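Local coordinates for protein phospholipase C beta (PDB 1JAD) that is the C-terminal part of a phospholipase C beta, an elongated, almost wholly helical coiled-coil-like domain found here as a dimer, at residues 23-27 against 28-32; 196-199 against 200-203; 202-205 against 206-210. All blocks are in the same frame, centred on the assembly; numbering follows the deposited sequence.

Contact 1: 23-27 against 28-32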
loop_
_atom_site.group_PDB
_atom_site.type_symbol
_atom_site.label_atom_id
_atom_site.label_comp_id
_atom_site.label_asym_id
_atom_site.label_seq_id
_atom_site.Cartn_x
_atom_site.Cartn_y
_atom_site.Cartn_z
ATOM N N GLU A 23 -0.115 -13.521 11.427
ATOM C CA GLU A 23 1.163 -14.022 10.941
ATOM C C GLU A 23 2.234 -12.932 10.971
ATOM O O GLU A 23 3.383 -13.184 11.340
ATOM C CB GLU A 23 1.005 -14.550 9.514
ATOM C CG GLU A 23 0.058 -15.738 9.404
ATOM C CD GLU A 23 -0.061 -16.263 7.984
ATOM O OE1 GLU A 23 0.983 -16.585 7.373
ATOM O OE2 GLU A 23 -1.202 -16.362 7.485
ATOM N N LEU A 24 1.837 -11.722 10.590
ATOM C CA LEU A 24 2.732 -10.570 10.542
ATOM C C LEU A 24 3.178 -10.030 11.901
ATOM O O LEU A 24 4.298 -9.536 12.035
ATOM C CB LEU A 24 2.069 -9.447 9.743
ATOM C CG LEU A 24 1.761 -9.826 8.296
ATOM C CD1 LEU A 24 1.017 -8.697 7.600
ATOM C CD2 LEU A 24 3.060 -10.138 7.580
ATOM N N GLN A 25 2.298 -10.113 12.897
ATOM C CA GLN A 25 2.600 -9.626 14.247
ATOM C C GLN A 25 3.554 -10.555 14.984
ATOM O O GLN A 25 3.839 -10.345 16.164
ATOM C CB GLN A 25 1.315 -9.506 15.072
ATOM C CG GLN A 25 0.326 -8.486 14.572
ATOM C CD GLN A 25 -1.001 -8.577 15.297
ATOM O OE1 GLN A 25 -1.917 -7.798 15.034
ATOM N NE2 GLN A 25 -1.113 -9.533 16.212
ATOM N N GLN A 26 4.037 -11.583 14.296
ATOM C CA GLN A 26 4.942 -12.536 14.916
ATOM C C GLN A 26 6.321 -12.558 14.266
ATOM O O GLN A 26 7.250 -13.145 14.809
ATOM C CB GLN A 26 4.325 -13.933 14.876
ATOM C CG GLN A 26 2.927 -13.998 15.464
ATOM C CD GLN A 26 2.850 -13.386 16.852
ATOM O OE1 GLN A 26 3.568 -13.794 17.766
ATOM N NE2 GLN A 26 1.973 -12.399 17.017
HETATM N N MSE A 27 6.459 -11.923 13.108
HETATM C CA MSE A 27 7.746 -11.888 12.423
HETATM C C MSE A 27 8.803 -11.222 13.315
HETATM O O MSE A 27 8.475 -10.377 14.150
HETATM C CB MSE A 27 7.616 -11.140 11.087
HETATM C CG MSE A 27 6.599 -11.768 10.129
HETATM SE SE MSE A 27 6.507 -11.008 8.471
HETATM C CE MSE A 27 8.160 -11.360 7.830
ATOM N N LYS A 28 10.065 -11.618 13.142
ATOM C CA LYS A 28 11.178 -11.072 13.928
ATOM C C LYS A 28 11.180 -9.550 14.012
ATOM O O LYS A 28 10.940 -8.979 15.078
ATOM C CB LYS A 28 12.527 -11.534 13.356
ATOM C CG LYS A 28 12.847 -13.007 13.568
ATOM C CD LYS A 28 14.182 -13.429 12.923
ATOM C CE LYS A 28 15.409 -12.704 13.500
ATOM N NZ LYS A 28 15.453 -11.244 13.188
ATOM N N LEU A 29 11.462 -8.898 12.887
ATOM C CA LEU A 29 11.508 -7.440 12.837
ATOM C C LEU A 29 10.355 -6.747 13.569
ATOM O O LEU A 29 10.575 -5.765 14.288
ATOM C CB LEU A 29 11.552 -6.958 11.383
ATOM C CG LEU A 29 12.806 -7.280 10.569
ATOM C CD1 LEU A 29 12.975 -8.786 10.446
ATOM C CD2 LEU A 29 12.691 -6.641 9.191
ATOM N N PHE A 30 9.132 -7.245 13.401
ATOM C CA PHE A 30 8.003 -6.614 14.070
ATOM C C PHE A 30 8.131 -6.752 15.577
ATOM O O PHE A 30 7.965 -5.775 16.312
ATOM C CB PHE A 30 6.670 -7.217 13.637
ATOM C CG PHE A 30 5.479 -6.484 14.190
ATOM C CD1 PHE A 30 5.158 -5.212 13.730
ATOM C CD2 PHE A 30 4.710 -7.041 15.210
ATOM C CE1 PHE A 30 4.091 -4.502 14.278
ATOM C CE2 PHE A 30 3.636 -6.338 15.768
ATOM C CZ PHE A 30 3.327 -5.066 15.299
ATOM N N LEU A 31 8.419 -7.960 16.048
ATOM C CA LEU A 31 8.554 -8.143 17.480
ATOM C C LEU A 31 9.723 -7.363 18.077
ATOM O O LEU A 31 9.632 -6.906 19.218
ATOM C CB LEU A 31 8.656 -9.630 17.848
ATOM C CG LEU A 31 7.337 -10.422 17.811
ATOM C CD1 LEU A 31 7.562 -11.849 18.319
ATOM C CD2 LEU A 31 6.298 -9.733 18.683
ATOM N N LYS A 32 10.811 -7.182 17.328
ATOM C CA LYS A 32 11.928 -6.431 17.892
ATOM C C LYS A 32 11.483 -4.991 18.101
ATOM O O LYS A 32 11.796 -4.381 19.126
ATOM C CB LYS A 32 13.170 -6.456 16.992
ATOM C CG LYS A 32 13.092 -5.590 15.746
ATOM C CD LYS A 32 14.457 -5.470 15.085
ATOM C CE LYS A 32 15.052 -6.840 14.755
ATOM N NZ LYS A 32 16.396 -6.755 14.106
#

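Contact 2: 196-199 against 200-203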
loop_
_atom_site.group_PDB
_atom_site.type_symbol
_atom_site.label_atom_id
_atom_site.label_comp_id
_atom_site.label_asym_id
_atom_site.label_seq_id
_atom_site.Cartn_x
_atom_site.Cartn_y
_atom_site.Cartn_z
ATOM N N LYS A 196 -9.495 -10.992 -6.635
ATOM C CA LYS A 196 -9.813 -11.506 -5.308
ATOM C C LYS A 196 -8.587 -11.325 -4.403
ATOM O O LYS A 196 -8.702 -10.954 -3.233
ATOM C CB LYS A 196 -10.172 -12.994 -5.412
ATOM C CG LYS A 196 -11.181 -13.512 -4.379
ATOM C CD LYS A 196 -10.761 -13.307 -2.934
ATOM C CE LYS A 196 -11.872 -13.778 -1.978
ATOM N NZ LYS A 196 -13.196 -13.090 -2.207
ATOM N N LEU A 197 -7.414 -11.586 -4.967
ATOM C CA LEU A 197 -6.157 -11.469 -4.236
ATOM C C LEU A 197 -5.917 -10.040 -3.751
ATOM O O LEU A 197 -5.590 -9.809 -2.585
ATOM C CB LEU A 197 -5.004 -11.925 -5.141
ATOM C CG LEU A 197 -3.599 -12.021 -4.546
ATOM C CD1 LEU A 197 -2.654 -12.711 -5.510
ATOM C CD2 LEU A 197 -3.106 -10.635 -4.232
ATOM N N GLU A 198 -6.078 -9.077 -4.645
ATOM C CA GLU A 198 -5.863 -7.686 -4.277
ATOM C C GLU A 198 -6.894 -7.299 -3.241
ATOM O O GLU A 198 -6.667 -6.439 -2.391
ATOM C CB GLU A 198 -5.983 -6.788 -5.510
ATOM C CG GLU A 198 -5.124 -7.246 -6.658
ATOM C CD GLU A 198 -5.137 -6.290 -7.822
ATOM O OE1 GLU A 198 -6.240 -5.896 -8.259
ATOM O OE2 GLU A 198 -4.038 -5.940 -8.316
ATOM N N GLU A 199 -8.032 -7.965 -3.302
ATOM C CA GLU A 199 -9.117 -7.694 -2.375
ATOM C C GLU A 199 -8.731 -8.075 -0.944
ATOM O O GLU A 199 -8.994 -7.332 -0.008
ATOM C CB GLU A 199 -10.346 -8.468 -2.825
ATOM C CG GLU A 199 -11.625 -8.057 -2.159
ATOM C CD GLU A 199 -12.800 -8.851 -2.689
ATOM O OE1 GLU A 199 -12.890 -10.061 -2.382
ATOM O OE2 GLU A 199 -13.617 -8.270 -3.434
ATOM N N LYS A 200 -8.110 -9.233 -0.771
ATOM C CA LYS A 200 -7.697 -9.670 0.554
ATOM C C LYS A 200 -6.673 -8.689 1.101
ATOM O O LYS A 200 -6.800 -8.194 2.220
ATOM C CB LYS A 200 -7.093 -11.073 0.488
ATOM C CG LYS A 200 -8.117 -12.179 0.288
ATOM C CD LYS A 200 -7.435 -13.518 0.185
ATOM C CE LYS A 200 -8.451 -14.641 0.132
ATOM N NZ LYS A 200 -9.232 -14.686 1.402
ATOM N N GLN A 201 -5.665 -8.393 0.288
ATOM C CA GLN A 201 -4.630 -7.453 0.674
ATOM C C GLN A 201 -5.247 -6.153 1.176
ATOM O O GLN A 201 -4.802 -5.600 2.191
ATOM C CB GLN A 201 -3.703 -7.234 -0.520
ATOM C CG GLN A 201 -2.990 -8.530 -0.860
ATOM C CD GLN A 201 -2.283 -8.531 -2.193
ATOM O OE1 GLN A 201 -1.478 -9.430 -2.473
ATOM N NE2 GLN A 201 -2.594 -7.554 -3.041
ATOM N N ALA A 202 -6.296 -5.678 0.503
ATOM C CA ALA A 202 -6.941 -4.438 0.934
ATOM C C ALA A 202 -7.539 -4.629 2.321
ATOM O O ALA A 202 -7.398 -3.765 3.202
ATOM C CB ALA A 202 -8.018 -4.026 -0.046
ATOM N N GLU A 203 -8.199 -5.770 2.503
ATOM C CA GLU A 203 -8.839 -6.133 3.764
ATOM C C GLU A 203 -7.793 -6.223 4.879
ATOM O O GLU A 203 -8.027 -5.827 6.017
ATOM C CB GLU A 203 -9.543 -7.487 3.585
ATOM C CG GLU A 203 -9.891 -8.213 4.870
ATOM C CD GLU A 203 -10.402 -9.633 4.620
ATOM O OE1 GLU A 203 -11.519 -9.792 4.070
ATOM O OE2 GLU A 203 -9.673 -10.596 4.964
#

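Contact 3: 202-205 against 206-210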
loop_
_atom_site.group_PDB
_atom_site.type_symbol
_atom_site.label_atom_id
_atom_site.label_comp_id
_atom_site.label_asym_id
_atom_site.label_seq_id
_atom_site.Cartn_x
_atom_site.Cartn_y
_atom_site.Cartn_z
ATOM N N ALA A 202 -6.296 -5.678 0.503
ATOM C CA ALA A 202 -6.941 -4.438 0.934
ATOM C C ALA A 202 -7.539 -4.629 2.321
ATOM O O ALA A 202 -7.398 -3.765 3.202
ATOM C CB ALA A 202 -8.018 -4.026 -0.046
ATOM N N GLU A 203 -8.199 -5.770 2.503
ATOM C CA GLU A 203 -8.839 -6.133 3.764
ATOM C C GLU A 203 -7.793 -6.223 4.879
ATOM O O GLU A 203 -8.027 -5.827 6.017
ATOM C CB GLU A 203 -9.543 -7.487 3.585
ATOM C CG GLU A 203 -9.891 -8.213 4.870
ATOM C CD GLU A 203 -10.402 -9.633 4.620
ATOM O OE1 GLU A 203 -11.519 -9.792 4.070
ATOM O OE2 GLU A 203 -9.673 -10.596 4.964
ATOM N N ASN A 204 -6.631 -6.742 4.527
ATOM C CA ASN A 204 -5.550 -6.899 5.476
ATOM C C ASN A 204 -5.054 -5.517 5.919
ATOM O O ASN A 204 -4.918 -5.245 7.118
ATOM C CB ASN A 204 -4.442 -7.717 4.816
ATOM C CG ASN A 204 -3.412 -8.195 5.799
ATOM O OD1 ASN A 204 -2.499 -7.460 6.168
ATOM N ND2 ASN A 204 -3.566 -9.437 6.252
ATOM N N LEU A 205 -4.807 -4.644 4.950
ATOM C CA LEU A 205 -4.360 -3.289 5.245
ATOM C C LEU A 205 -5.372 -2.673 6.199
ATOM O O LEU A 205 -5.025 -2.101 7.234
ATOM C CB LEU A 205 -4.306 -2.461 3.953
ATOM C CG LEU A 205 -3.953 -0.971 4.075
ATOM C CD1 LEU A 205 -2.562 -0.809 4.639
ATOM C CD2 LEU A 205 -4.036 -0.315 2.704
ATOM N N ARG A 206 -6.640 -2.813 5.841
ATOM C CA ARG A 206 -7.726 -2.273 6.633
ATOM C C ARG A 206 -7.684 -2.827 8.057
ATOM O O ARG A 206 -7.893 -2.101 9.014
ATOM C CB ARG A 206 -9.050 -2.595 5.924
ATOM C CG ARG A 206 -10.270 -1.973 6.532
ATOM C CD ARG A 206 -11.370 -1.743 5.474
ATOM N NE ARG A 206 -11.979 -2.958 4.925
ATOM C CZ ARG A 206 -11.471 -3.715 3.952
ATOM N NH1 ARG A 206 -10.314 -3.406 3.377
ATOM N NH2 ARG A 206 -12.134 -4.793 3.547
ATOM N N ALA A 207 -7.395 -4.111 8.215
ATOM C CA ALA A 207 -7.332 -4.666 9.568
ATOM C C ALA A 207 -6.231 -3.923 10.347
ATOM O O ALA A 207 -6.406 -3.547 11.507
ATOM C CB ALA A 207 -7.023 -6.161 9.512
ATOM N N ILE A 208 -5.107 -3.706 9.673
ATOM C CA ILE A 208 -3.948 -3.019 10.243
ATOM C C ILE A 208 -4.262 -1.614 10.736
ATOM O O ILE A 208 -3.902 -1.249 11.859
ATOM C CB ILE A 208 -2.816 -2.937 9.193
ATOM C CG1 ILE A 208 -2.347 -4.355 8.851
ATOM C CG2 ILE A 208 -1.688 -2.041 9.695
ATOM C CD1 ILE A 208 -1.378 -4.421 7.696
ATOM N N GLN A 209 -4.922 -0.826 9.894
ATOM C CA GLN A 209 -5.279 0.548 10.243
ATOM C C GLN A 209 -6.258 0.549 11.406
ATOM O O GLN A 209 -6.295 1.474 12.227
ATOM C CB GLN A 209 -5.892 1.237 9.033
ATOM C CG GLN A 209 -4.983 1.187 7.829
ATOM C CD GLN A 209 -5.654 1.684 6.570
ATOM O OE1 GLN A 209 -6.739 1.225 6.214
ATOM N NE2 GLN A 209 -5.004 2.606 5.875
ATOM N N GLU A 210 -7.047 -0.510 11.467
ATOM C CA GLU A 210 -8.039 -0.693 12.510
ATOM C C GLU A 210 -7.281 -0.927 13.819
ATOM O O GLU A 210 -7.650 -0.406 14.866
ATOM C CB GLU A 210 -8.897 -1.897 12.136
ATOM C CG GLU A 210 -10.139 -2.106 12.947
ATOM C CD GLU A 210 -10.948 -3.264 12.403
ATOM O OE1 GLU A 210 -11.349 -3.197 11.212
ATOM O OE2 GLU A 210 -11.170 -4.239 13.160
#

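Contact 1: 23-27 against 28-32
F30 turns its CG anti to the backbone N (chi1 -173°), which swings the ring back from the first turn of helix 28-64 toward Q25, whose own CG lies beside its backbone N and whose chain then runs extended. The two side chains therefore lie next to each other and point the same way, with the amide and ring planes only 21° apart. Contact is made by CD2 and CE2 of F30, which the root of Q25 meets obliquely: F30 CD2 is 3.5 Å from Q25 CA, and F30 CE2 is 4.0 Å from Q25 CB, so the aliphatic part of the glutamine meets the ring while its amide end leads away from it. L24 O approaches the same ring obliquely and sits 3.7 Å from F30 CB. L31 brings CD2 to 3.6 Å from Q25 O and CD1 to 3.8 Å from Q26 O, its methyls lying against the carbonyls of the turn. That turn is a type I beta turn from L24 to M27. The selenomethionine M27 is the N-cap, and its carbonyl opens the new helix by accepting the N-H of L31 (L31 N to M27 O 3.1 Å), an almost straight bond of 171°. Hydrophobic residues suit this joint between helices 21-24 and 28-64: L24, M27 and F30 all pack on helix 75-155, at A117, at L116 and K120, and at I113 respectively.

Contact 2: 196-199 against 200-203
K196 and K200, one turn apart, touch through their methylene chains: K196 CD lies 4.1 Å from K200 CE where the two chains cross at a slant, and their ammonium groups stay further apart, with 5.6 Å between K196 NZ and K200 NZ. The charge interaction belongs to K196, whose chain bends at chi2 and chi4 to carry NZ to E199, forming a salt bridge of 3.0 Å between K196 NZ and E199 OE1. The carboxylate probably offsets some of the repulsion between the two lysines, and long charged chains suit this exposed side. Backbone bonds hold the turn. K200, Q201, A202 and E203 each give their N-H to the carbonyl four residues earlier, the straightest being Q201 N to L197 O, at 3.2 Å and 178°. This is the regular alpha-helical pattern, here within the long helix 161-245 of an extended helical domain. Nonpolar packing belongs to the buried L197, which, with CG anti to its backbone N (chi1 -174°), meets L125 and L128 of helix 75-155 and P16 of the N-terminal loop. Elsewhere side-chain carbons rest in van der Waals contact with backbone oxygens: Q201 CG is 3.4 Å from L197 O, and A202 CB is 3.4 Å from E199 O. R206 of the second subunit packs on A202, whose small side chain probably makes room for it, while E198 meets Q209 of that subunit.

Contact 3: 202-205 against 206-210
R206 brings its guanidinium back over the preceding turn, onto A202 and E203. Its CB sits 3.4 Å from both A202 O and E203 O; CG then leaves anti to the backbone N (chi1 -173°), and a bend at chi3 (68°) folds the chain back toward the start of the turn. CZ comes 3.6 Å from E203 CA, which lies obliquely to the guanidinium. Of the two terminal nitrogens, NH2 lies 3.7 Å from E203 CB, whereas NH1 comes 2.9 Å from A202 O, at an angle too poor for a hydrogen bond, and 3.1 Å from E203 CA. E203 OE1 is 5.1 Å from R206 NH2, too far for a salt bridge, though a weak long-range attraction is likely. Arginine suits this exposed side because its length lets the chain arc outward before the charged group returns to the helix. Beneath it the helix is regular: R206, A207, I208 and Q209 donate to the carbonyls four residues back. On the buried side N204 and I208 cross at a slant, N204 OD1 lying 3.6 Å from I208 CD1; this amide oxygen is enclosed with no polar partner in the model. L205 and Q209 make a similar crossing, CG of the leucine against the amide carbon of the glutamine. Branched nonpolar residues suit the side facing helix 75-155, where L205 packs on T114 and I208 on T110 and I113, while Q209 packs on E198 of the second subunit.

Overall arrangement
Along the chain contact 1 comes first, at the joint between helices 21-24 and 28-64, and contacts 2 and 3 follow much later on helix 161-245, where they share A202 and E203 and form consecutive turns with centres 10 Å apart. Contact 1 lies 21 Å from contact 2 and 16 Å from contact 3, between centres. It touches contact 3, where L24 CD1 packs 4.0 Å from N204 OD1, but not contact 2. All three pack against helix 75-155, with I113 meeting both F30 and I208. Contacts 2 and 3 also meet the second subunit, so this part of helix 161-245 joins the fold within the chain to the dimer interface.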